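Local coordinates for protein integral membrane indolylacetylinositol arabinosyltransferase EmbC (Mycolicibacterium smegmatis, PDB 7BVE) that probably polymerises arabinose into the arabinan of the mycobacterial cell wall as a membrane-embedded arabinosyltransferase and is captured here with ethambutol bound, at residues G381-P386 with T573-V578; L496-E501 with A564-P569; H502-R507 with P569-H574. All coordinates share one frame; numbering follows the deposited sequence.

From the N terminus, residues 381-386 open the longest loop, which contact 1 closes at 573-578 after 186 intervening residues, mostly helical. Inside it lie 496-501 and 502-507, consecutive parts of one stretch, which meet 564-569 (contact 2) and 569-574 (contact 3). Contact 2 is therefore nested within contact 1, whereas contacts 2 and 3 cross, their segments alternating along the chain. The loop between helices 548-564 and 582-592 is the common partner: Pro569 belongs to contacts 2 and 3, Thr573 and His574 to contacts 1 and 3. This loop is thus tied to the start of helix 385-405 and to helix 502-508 with its preceding turn, and contacts 1 and 3 share a bound phosphate.

Contact 1: G381-P386 with T573-V578; sequences GLRPEP and THHFGV. With PO4 (phosphate ion), chain F.
The Arg383 guanidinium takes the His574 ring on one face, with CD2 of that ring 3.0 Å above the guanidinium plane and displaced toward its rim. The planes stand 71° apart, and Arg383 NH2 lies in the plane of the His574 ring, at its edge. Near the guanidinium's own plane, Arg383 NH2 donates to phosphate O1 (3.2 Å, N-H...O angle 153°). The same nitrogen is 3.6 Å from His575 NE2 at the edge of that imidazole. Arg383 NH1 forms a salt bridge with Asp279, so this bridge and the phosphate bond hold the two terminal nitrogens. Glu385 bends at chi2 (-70°), which brings its carboxylate against the backbone of 574-578: Glu385 CD comes within 3.5 Å of His574 O, OE1 within 3.2 Å of Val578 CG1, and OE2 within 4.0 Å of His575 CD2. No hydrogen bond crosses here; Glu385 OE2 has a weak one to Thr427. Arg383 belongs to the ethambutol pocket, so the contact borders the drug site. In the fold, the first turn of helix 385-405 and the loop leading into it pack against the connection between helices 548-564 and 582-592, with helix 332-349 touching Pro386 and helix 517-539 touching His574.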
loop_
_atom_site.group_PDB
_atom_site.type_symbol
_atom_site.label_atom_id
_atom_site.label_comp_id
_atom_site.label_asym_id
_atom_site.label_seq_id
_atom_site.Cartn_x
_atom_site.Cartn_y
_atom_site.Cartn_z
ATOM N N GLY A 381 -10.681 22.719 11.704
ATOM C CA GLY A 381 -10.457 23.399 10.453
ATOM C C GLY A 381 -11.722 23.902 9.816
ATOM O O GLY A 381 -12.750 24.058 10.473
ATOM N N LEU A 382 -11.631 24.153 8.515
ATOM C CA LEU A 382 -12.712 24.733 7.733
ATOM C C LEU A 382 -13.429 23.714 6.863
ATOM O O LEU A 382 -14.290 24.096 6.071
ATOM C CB LEU A 382 -12.163 25.863 6.860
ATOM C CG LEU A 382 -11.560 27.031 7.625
ATOM C CD1 LEU A 382 -10.989 28.040 6.673
ATOM C CD2 LEU A 382 -12.610 27.657 8.482
ATOM N N ARG A 383 -13.111 22.430 7.010
ATOM C CA ARG A 383 -13.703 21.375 6.202
ATOM C C ARG A 383 -15.180 21.176 6.558
ATOM O O ARG A 383 -15.651 21.690 7.573
ATOM C CB ARG A 383 -12.886 20.097 6.399
ATOM C CG ARG A 383 -11.581 20.153 5.645
ATOM C CD ARG A 383 -10.853 18.840 5.605
ATOM N NE ARG A 383 -11.630 17.804 4.916
ATOM C CZ ARG A 383 -11.685 17.674 3.600
ATOM N NH1 ARG A 383 -11.030 18.518 2.816
ATOM N NH2 ARG A 383 -12.411 16.715 3.060
ATOM N N PRO A 384 -15.958 20.474 5.727
ATOM C CA PRO A 384 -17.369 20.267 6.064
ATOM C C PRO A 384 -17.637 19.204 7.116
ATOM O O PRO A 384 -18.805 18.943 7.400
ATOM C CB PRO A 384 -17.980 19.854 4.718
ATOM C CG PRO A 384 -16.898 19.257 3.983
ATOM C CD PRO A 384 -15.698 20.041 4.334
ATOM N N GLU A 385 -16.618 18.603 7.717
ATOM C CA GLU A 385 -16.744 17.496 8.662
ATOM C C GLU A 385 -17.516 17.829 9.952
ATOM O O GLU A 385 -18.351 17.007 10.359
ATOM C CB GLU A 385 -15.345 16.962 8.989
ATOM C CG GLU A 385 -14.514 16.604 7.783
ATOM C CD GLU A 385 -15.021 15.391 7.078
ATOM O OE1 GLU A 385 -15.535 14.501 7.772
ATOM O OE2 GLU A 385 -14.909 15.323 5.839
ATOM N N PRO A 386 -17.312 18.983 10.632
ATOM C CA PRO A 386 -18.203 19.286 11.767
ATOM C C PRO A 386 -19.648 19.554 11.388
ATOM O O PRO A 386 -20.550 19.246 12.180
ATOM C CB PRO A 386 -17.561 20.526 12.388
ATOM C CG PRO A 386 -16.752 21.108 11.359
ATOM C CD PRO A 386 -16.217 19.977 10.599
ATOM N N THR A 573 -8.053 10.024 4.918
ATOM C CA THR A 573 -8.168 9.620 6.310
ATOM C C THR A 573 -8.945 10.638 7.136
ATOM O O THR A 573 -9.615 10.263 8.101
ATOM C CB THR A 573 -6.764 9.380 6.877
ATOM O OG1 THR A 573 -6.073 8.468 6.029
ATOM C CG2 THR A 573 -6.811 8.755 8.238
ATOM N N HIS A 574 -8.946 11.905 6.737
ATOM C CA HIS A 574 -9.734 12.911 7.444
ATOM C C HIS A 574 -11.217 12.872 7.120
ATOM O O HIS A 574 -11.942 13.758 7.571
ATOM C CB HIS A 574 -9.198 14.317 7.182
ATOM C CG HIS A 574 -9.009 14.637 5.738
ATOM N ND1 HIS A 574 -7.809 14.428 5.088
ATOM C CD2 HIS A 574 -9.851 15.135 4.806
ATOM C CE1 HIS A 574 -7.926 14.802 3.826
ATOM N NE2 HIS A 574 -9.153 15.225 3.633
ATOM N N HIS A 575 -11.687 11.882 6.370
ATOM C CA HIS A 575 -13.112 11.687 6.188
ATOM C C HIS A 575 -13.739 10.906 7.326
ATOM O O HIS A 575 -14.959 10.726 7.325
ATOM C CB HIS A 575 -13.388 10.962 4.879
ATOM C CG HIS A 575 -13.019 11.747 3.665
ATOM N ND1 HIS A 575 -13.036 11.208 2.400
ATOM C CD2 HIS A 575 -12.610 13.027 3.520
ATOM C CE1 HIS A 575 -12.656 12.122 1.529
ATOM N NE2 HIS A 575 -12.393 13.237 2.183
ATOM N N PHE A 576 -12.946 10.422 8.282
ATOM C CA PHE A 576 -13.496 9.772 9.462
ATOM C C PHE A 576 -14.026 10.760 10.483
ATOM O O PHE A 576 -14.573 10.332 11.500
ATOM C CB PHE A 576 -12.455 8.885 10.141
ATOM C CG PHE A 576 -12.143 7.620 9.405
ATOM C CD1 PHE A 576 -13.047 6.574 9.392
ATOM C CD2 PHE A 576 -10.917 7.437 8.792
ATOM C CE1 PHE A 576 -12.756 5.403 8.739
ATOM C CE2 PHE A 576 -10.620 6.264 8.144
ATOM C CZ PHE A 576 -11.537 5.248 8.122
ATOM N N GLY A 577 -13.888 12.062 10.244
ATOM C CA GLY A 577 -14.368 13.069 11.167
ATOM C C GLY A 577 -15.871 13.206 11.236
ATOM O O GLY A 577 -16.361 13.938 12.100
ATOM N N VAL A 578 -16.614 12.533 10.351
ATOM C CA VAL A 578 -18.074 12.518 10.409
ATOM C C VAL A 578 -18.614 11.654 11.532
ATOM O O VAL A 578 -19.813 11.717 11.820
ATOM C CB VAL A 578 -18.684 12.003 9.092
ATOM C CG1 VAL A 578 -18.334 12.911 7.962
ATOM C CG2 VAL A 578 -18.182 10.618 8.789
HETATM P P PO4 F . -12.675 15.923 -0.943
HETATM O O1 PO4 F . -13.560 16.631 0.051
HETATM O O2 PO4 F . -11.281 15.807 -0.384
HETATM O O3 PO4 F . -13.235 14.550 -1.213
HETATM O O4 PO4 F . -12.628 16.697 -2.233
#

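Contact 2: L496-E501 with A564-P569; sequences LAWFDE and AMMFTP
Glu501 lies across Met566, and its chain can be followed atom by atom. With CG anti to the backbone N (chi1 170°), Glu501 CB sits 3.9 Å from Met566 CB and Glu501 CG 3.8 Å from that same atom. A bend at chi2 (59°) then lays the carboxylate over the Met566 backbone: Glu501 CD is 3.9 Å from both CB and CA of Met566, Glu501 OE1 reaches 3.3 Å from Met566 CA, and Glu501 OE2 is 4.1 Å from Met565 CE. Glu501 OE1 also forms a salt bridge with Arg504 NH1. At the other end of the contact, Leu496 N donates to Pro569 O (2.9 Å, N-H...O angle 161°), approaching in the carbonyl plane; this is the single hydrogen bond between 496-501 and 564-569. Between the two ends, Trp498 CB rests 3.8 Å from Phe567 CE1. The indole passes Met566 and goes on to Thr648 of the second subunit, just as Met566 goes on to Phe614 there. The chemistry is mixed: one backbone bond joins the segments at one end, while at the other, methylene-methionine packing is paired with an indirect polar link, since Arg504 binds both Glu501 and Thr568 OG1, all beside a dimer interface.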
loop_
_atom_site.group_PDB
_atom_site.type_symbol
_atom_site.label_atom_id
_atom_site.label_comp_id
_atom_site.label_asym_id
_atom_site.label_seq_id
_atom_site.Cartn_x
_atom_site.Cartn_y
_atom_site.Cartn_z
ATOM N N LEU A 496 -11.541 7.388 -7.424
ATOM C CA LEU A 496 -11.461 5.960 -7.191
ATOM C C LEU A 496 -12.860 5.363 -7.134
ATOM O O LEU A 496 -13.838 6.042 -6.820
ATOM C CB LEU A 496 -10.708 5.687 -5.895
ATOM C CG LEU A 496 -9.254 6.142 -5.896
ATOM C CD1 LEU A 496 -8.664 6.000 -4.524
ATOM C CD2 LEU A 496 -8.459 5.336 -6.891
ATOM N N ALA A 497 -12.948 4.075 -7.444
ATOM C CA ALA A 497 -14.229 3.396 -7.488
ATOM C C ALA A 497 -14.569 2.825 -6.117
ATOM O O ALA A 497 -13.835 3.000 -5.147
ATOM C CB ALA A 497 -14.216 2.314 -8.556
ATOM N N TRP A 498 -15.708 2.138 -6.030
ATOM C CA TRP A 498 -16.182 1.648 -4.744
ATOM C C TRP A 498 -15.360 0.480 -4.224
ATOM O O TRP A 498 -15.357 0.235 -3.017
ATOM C CB TRP A 498 -17.652 1.241 -4.839
ATOM C CG TRP A 498 -17.907 0.122 -5.783
ATOM C CD1 TRP A 498 -18.173 0.223 -7.109
ATOM C CD2 TRP A 498 -17.929 -1.273 -5.473
ATOM N NE1 TRP A 498 -18.351 -1.021 -7.652
ATOM C CE2 TRP A 498 -18.204 -1.958 -6.666
ATOM C CE3 TRP A 498 -17.733 -2.011 -4.303
ATOM C CZ2 TRP A 498 -18.291 -3.341 -6.722
ATOM C CZ3 TRP A 498 -17.818 -3.382 -4.364
ATOM C CH2 TRP A 498 -18.095 -4.032 -5.563
ATOM N N PHE A 499 -14.673 -0.247 -5.096
ATOM C CA PHE A 499 -13.834 -1.356 -4.678
ATOM C C PHE A 499 -12.435 -0.921 -4.274
ATOM O O PHE A 499 -11.618 -1.768 -3.909
ATOM C CB PHE A 499 -13.773 -2.428 -5.773
ATOM C CG PHE A 499 -13.377 -1.923 -7.135
ATOM C CD1 PHE A 499 -12.049 -1.793 -7.488
ATOM C CD2 PHE A 499 -14.341 -1.615 -8.072
ATOM C CE1 PHE A 499 -11.695 -1.343 -8.734
ATOM C CE2 PHE A 499 -13.989 -1.176 -9.322
ATOM C CZ PHE A 499 -12.667 -1.034 -9.648
ATOM N N ASP A 500 -12.145 0.377 -4.324
ATOM C CA ASP A 500 -10.886 0.926 -3.853
ATOM C C ASP A 500 -10.979 1.436 -2.426
ATOM O O ASP A 500 -10.154 2.250 -2.012
ATOM C CB ASP A 500 -10.425 2.041 -4.781
ATOM C CG ASP A 500 -10.001 1.525 -6.127
ATOM O OD1 ASP A 500 -9.504 0.388 -6.186
ATOM O OD2 ASP A 500 -10.172 2.241 -7.132
ATOM N N GLU A 501 -11.961 0.957 -1.664
ATOM C CA GLU A 501 -12.172 1.391 -0.289
ATOM C C GLU A 501 -11.064 0.929 0.650
ATOM O O GLU A 501 -10.857 1.547 1.697
ATOM C CB GLU A 501 -13.562 0.914 0.155
ATOM C CG GLU A 501 -13.960 1.040 1.628
ATOM C CD GLU A 501 -13.925 2.460 2.178
ATOM O OE1 GLU A 501 -14.041 3.425 1.410
ATOM O OE2 GLU A 501 -13.800 2.603 3.404
ATOM N N ALA A 564 -21.915 3.351 3.657
ATOM C CA ALA A 564 -22.130 4.417 2.692
ATOM C C ALA A 564 -20.868 5.211 2.422
ATOM O O ALA A 564 -20.759 5.829 1.364
ATOM C CB ALA A 564 -23.232 5.352 3.179
ATOM N N MET A 565 -19.916 5.201 3.341
ATOM C CA MET A 565 -18.677 5.937 3.137
ATOM C C MET A 565 -17.776 5.326 1.996
ATOM O O MET A 565 -16.792 5.941 1.591
ATOM C CB MET A 565 -17.944 5.996 4.477
ATOM C CG MET A 565 -16.827 7.014 4.599
ATOM S SD MET A 565 -16.051 6.934 6.216
ATOM C CE MET A 565 -15.287 5.323 6.105
ATOM N N MET A 566 -18.055 4.169 1.402
ATOM C CA MET A 566 -17.206 3.642 0.337
ATOM C C MET A 566 -17.510 4.237 -1.027
ATOM O O MET A 566 -16.765 3.975 -1.971
ATOM C CB MET A 566 -17.318 2.122 0.229
ATOM C CG MET A 566 -18.657 1.625 -0.247
ATOM S SD MET A 566 -18.726 -0.159 -0.480
ATOM C CE MET A 566 -18.648 -0.744 1.203
ATOM N N PHE A 567 -18.578 5.018 -1.164
ATOM C CA PHE A 567 -18.954 5.610 -2.439
ATOM C C PHE A 567 -18.493 7.055 -2.570
ATOM O O PHE A 567 -19.126 7.841 -3.275
ATOM C CB PHE A 567 -20.463 5.518 -2.644
ATOM C CG PHE A 567 -20.960 4.121 -2.820
ATOM C CD1 PHE A 567 -20.812 3.469 -4.029
ATOM C CD2 PHE A 567 -21.589 3.465 -1.786
ATOM C CE1 PHE A 567 -21.269 2.184 -4.197
ATOM C CE2 PHE A 567 -22.048 2.178 -1.947
ATOM C CZ PHE A 567 -21.888 1.539 -3.157
ATOM N N THR A 568 -17.445 7.413 -1.919
ATOM C CA THR A 568 -16.853 8.728 -2.066
ATOM C C THR A 568 -15.741 8.686 -3.108
ATOM O O THR A 568 -15.064 7.666 -3.251
ATOM C CB THR A 568 -16.288 9.220 -0.733
ATOM O OG1 THR A 568 -15.237 8.350 -0.310
ATOM C CG2 THR A 568 -17.365 9.226 0.321
ATOM N N PRO A 569 -15.536 9.761 -3.874
ATOM C CA PRO A 569 -14.551 9.694 -4.965
ATOM C C PRO A 569 -13.110 9.671 -4.500
ATOM O O PRO A 569 -12.257 9.129 -5.208
ATOM C CB PRO A 569 -14.849 10.958 -5.776
ATOM C CG PRO A 569 -16.229 11.322 -5.417
ATOM C CD PRO A 569 -16.380 10.957 -3.990
#

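Contact 3: H502-R507 with P569-H574; sequences HIRYSR and PTKWTH. With PO4 (phosphate ion), chain F.
Arg504 and Lys571 bring the backbones within 5.0 Å of each other, CA to CA, where a turn of helix 502-508 runs beside a loop whose residues 570-572 have largely extended backbone angles. The Arg504 chain bends at chi3 (-74°), which turns Arg504 NE onto Trp572 O for a hydrogen bond (2.9 Å, N-H...O angle 148°). The acceptor lies near the guanidinium plane, although the donor is somewhat tilted from the carbonyl plane. Lys571 CA lies over one face of that guanidinium, and Lys571 CD is 3.8 Å from Arg504 NH2. The ammonium itself is carried away to Thr568 O, so that Lys571 NZ stays 5.6 Å from Arg504 NH2, which bonds to Thr568 OG1. One helical turn later, Arg507 reaches out extended from CG to NE and places its guanidinium over the indole: Arg507 CZ is 4.4 Å from the centroid of the six-membered ring of Trp572, a cation-pi contact. The planes are 53° apart, so the group comes in tilted rather than stacked, with Arg507 NH1 leading, 3.3 Å above the Trp572 plane. Thr570 OG1 donates to phosphate O3 (2.6 Å). Trp572 belongs to the ethambutol pocket, and Arg507 lies against the face of its ring as a second-shell neighbour: a loop of the GT-C-type membrane domain held by arginines from a short helix, one through a backbone carbonyl and one through an indole face.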
loop_
_atom_site.group_PDB
_atom_site.type_symbol
_atom_site.label_atom_id
_atom_site.label_comp_id
_atom_site.label_asym_id
_atom_site.label_seq_id
_atom_site.Cartn_x
_atom_site.Cartn_y
_atom_site.Cartn_z
ATOM N N HIS A 502 -10.286 -0.083 0.263
ATOM C CA HIS A 502 -9.161 -0.513 1.083
ATOM C C HIS A 502 -8.030 0.506 1.126
ATOM O O HIS A 502 -7.156 0.394 1.984
ATOM C CB HIS A 502 -8.614 -1.846 0.576
ATOM C CG HIS A 502 -7.993 -1.771 -0.782
ATOM N ND1 HIS A 502 -8.723 -1.883 -1.944
ATOM C CD2 HIS A 502 -6.710 -1.582 -1.163
ATOM C CE1 HIS A 502 -7.915 -1.774 -2.981
ATOM N NE2 HIS A 502 -6.689 -1.587 -2.535
ATOM N N ILE A 503 -8.026 1.495 0.229
ATOM C CA ILE A 503 -6.946 2.475 0.170
ATOM C C ILE A 503 -7.009 3.436 1.349
ATOM O O ILE A 503 -5.969 3.866 1.860
ATOM C CB ILE A 503 -6.996 3.185 -1.196
ATOM C CG1 ILE A 503 -6.654 2.181 -2.288
ATOM C CG2 ILE A 503 -6.046 4.352 -1.288
ATOM C CD1 ILE A 503 -6.841 2.693 -3.675
ATOM N N ARG A 504 -8.212 3.740 1.840
ATOM C CA ARG A 504 -8.353 4.562 3.039
ATOM C C ARG A 504 -7.746 3.879 4.261
ATOM O O ARG A 504 -7.038 4.510 5.057
ATOM C CB ARG A 504 -9.829 4.880 3.262
ATOM C CG ARG A 504 -10.104 5.702 4.487
ATOM C CD ARG A 504 -11.569 6.045 4.657
ATOM N NE ARG A 504 -12.054 7.073 3.744
ATOM C CZ ARG A 504 -13.008 6.893 2.847
ATOM N NH1 ARG A 504 -13.600 5.717 2.731
ATOM N NH2 ARG A 504 -13.380 7.891 2.068
ATOM N N TYR A 505 -7.945 2.573 4.381
ATOM C CA TYR A 505 -7.388 1.822 5.497
ATOM C C TYR A 505 -5.928 1.469 5.277
ATOM O O TYR A 505 -5.222 1.166 6.236
ATOM C CB TYR A 505 -8.220 0.569 5.724
ATOM C CG TYR A 505 -9.621 0.905 6.149
ATOM C CD1 TYR A 505 -9.913 1.186 7.473
ATOM C CD2 TYR A 505 -10.643 0.987 5.219
ATOM C CE1 TYR A 505 -11.188 1.511 7.859
ATOM C CE2 TYR A 505 -11.911 1.315 5.594
ATOM C CZ TYR A 505 -12.181 1.576 6.911
ATOM O OH TYR A 505 -13.463 1.901 7.275
ATOM N N SER A 506 -5.459 1.493 4.034
ATOM C CA SER A 506 -4.033 1.357 3.788
ATOM C C SER A 506 -3.298 2.636 4.153
ATOM O O SER A 506 -2.153 2.592 4.605
ATOM C CB SER A 506 -3.784 0.995 2.328
ATOM O OG SER A 506 -4.354 -0.263 2.017
ATOM N N ARG A 507 -3.940 3.789 3.953
ATOM C CA ARG A 507 -3.347 5.057 4.358
ATOM C C ARG A 507 -3.422 5.270 5.858
ATOM O O ARG A 507 -2.597 6.002 6.408
ATOM C CB ARG A 507 -4.030 6.224 3.651
ATOM C CG ARG A 507 -3.763 6.279 2.176
ATOM C CD ARG A 507 -4.473 7.434 1.505
ATOM N NE ARG A 507 -4.316 7.359 0.057
ATOM C CZ ARG A 507 -4.892 8.185 -0.807
ATOM N NH1 ARG A 507 -5.663 9.167 -0.374
ATOM N NH2 ARG A 507 -4.695 8.031 -2.107
ATOM N N PRO A 569 -15.536 9.761 -3.874
ATOM C CA PRO A 569 -14.551 9.694 -4.965
ATOM C C PRO A 569 -13.110 9.671 -4.500
ATOM O O PRO A 569 -12.257 9.129 -5.208
ATOM C CB PRO A 569 -14.849 10.958 -5.776
ATOM C CG PRO A 569 -16.229 11.322 -5.417
ATOM C CD PRO A 569 -16.380 10.957 -3.990
ATOM N N THR A 570 -12.803 10.253 -3.351
ATOM C CA THR A 570 -11.452 10.275 -2.817
ATOM C C THR A 570 -11.424 9.528 -1.495
ATOM O O THR A 570 -12.359 9.612 -0.700
ATOM C CB THR A 570 -10.963 11.702 -2.610
ATOM O OG1 THR A 570 -11.829 12.368 -1.688
ATOM C CG2 THR A 570 -10.958 12.460 -3.917
ATOM N N LYS A 571 -10.343 8.796 -1.261
ATOM C CA LYS A 571 -10.220 7.945 -0.084
ATOM C C LYS A 571 -9.147 8.548 0.811
ATOM O O LYS A 571 -7.983 8.157 0.747
ATOM C CB LYS A 571 -9.870 6.520 -0.474
ATOM C CG LYS A 571 -10.826 5.873 -1.453
ATOM C CD LYS A 571 -12.201 5.712 -0.869
ATOM C CE LYS A 571 -13.076 4.855 -1.749
ATOM N NZ LYS A 571 -13.439 5.504 -3.017
ATOM N N TRP A 572 -9.545 9.489 1.656
ATOM C CA TRP A 572 -8.641 10.130 2.594
ATOM C C TRP A 572 -8.966 9.702 4.014
ATOM O O TRP A 572 -10.005 9.103 4.290
ATOM C CB TRP A 572 -8.709 11.651 2.475
ATOM C CG TRP A 572 -8.179 12.140 1.195
ATOM C CD1 TRP A 572 -8.893 12.547 0.117
ATOM C CD2 TRP A 572 -6.808 12.236 0.828
ATOM N NE1 TRP A 572 -8.051 12.908 -0.900
ATOM C CE2 TRP A 572 -6.762 12.723 -0.488
ATOM C CE3 TRP A 572 -5.610 11.967 1.489
ATOM C CZ2 TRP A 572 -5.568 12.946 -1.154
ATOM C CZ3 TRP A 572 -4.427 12.188 0.825
ATOM C CH2 TRP A 572 -4.414 12.674 -0.482
ATOM N N THR A 573 -8.053 10.024 4.918
ATOM C CA THR A 573 -8.168 9.620 6.310
ATOM C C THR A 573 -8.945 10.638 7.136
ATOM O O THR A 573 -9.615 10.263 8.101
ATOM C CB THR A 573 -6.764 9.380 6.877
ATOM O OG1 THR A 573 -6.073 8.468 6.029
ATOM C CG2 THR A 573 -6.811 8.755 8.238
ATOM N N HIS A 574 -8.946 11.905 6.737
ATOM C CA HIS A 574 -9.734 12.911 7.444
ATOM C C HIS A 574 -11.217 12.872 7.120
ATOM O O HIS A 574 -11.942 13.758 7.571
ATOM C CB HIS A 574 -9.198 14.317 7.182
ATOM C CG HIS A 574 -9.009 14.637 5.738
ATOM N ND1 HIS A 574 -7.809 14.428 5.088
ATOM C CD2 HIS A 574 -9.851 15.135 4.806
ATOM C CE1 HIS A 574 -7.926 14.802 3.826
ATOM N NE2 HIS A 574 -9.153 15.225 3.633
HETATM P P PO4 F . -12.675 15.923 -0.943
HETATM O O1 PO4 F . -13.560 16.631 0.051
HETATM O O2 PO4 F . -11.281 15.807 -0.384
HETATM O O3 PO4 F . -13.235 14.550 -1.213
HETATM O O4 PO4 F . -12.628 16.697 -2.233
#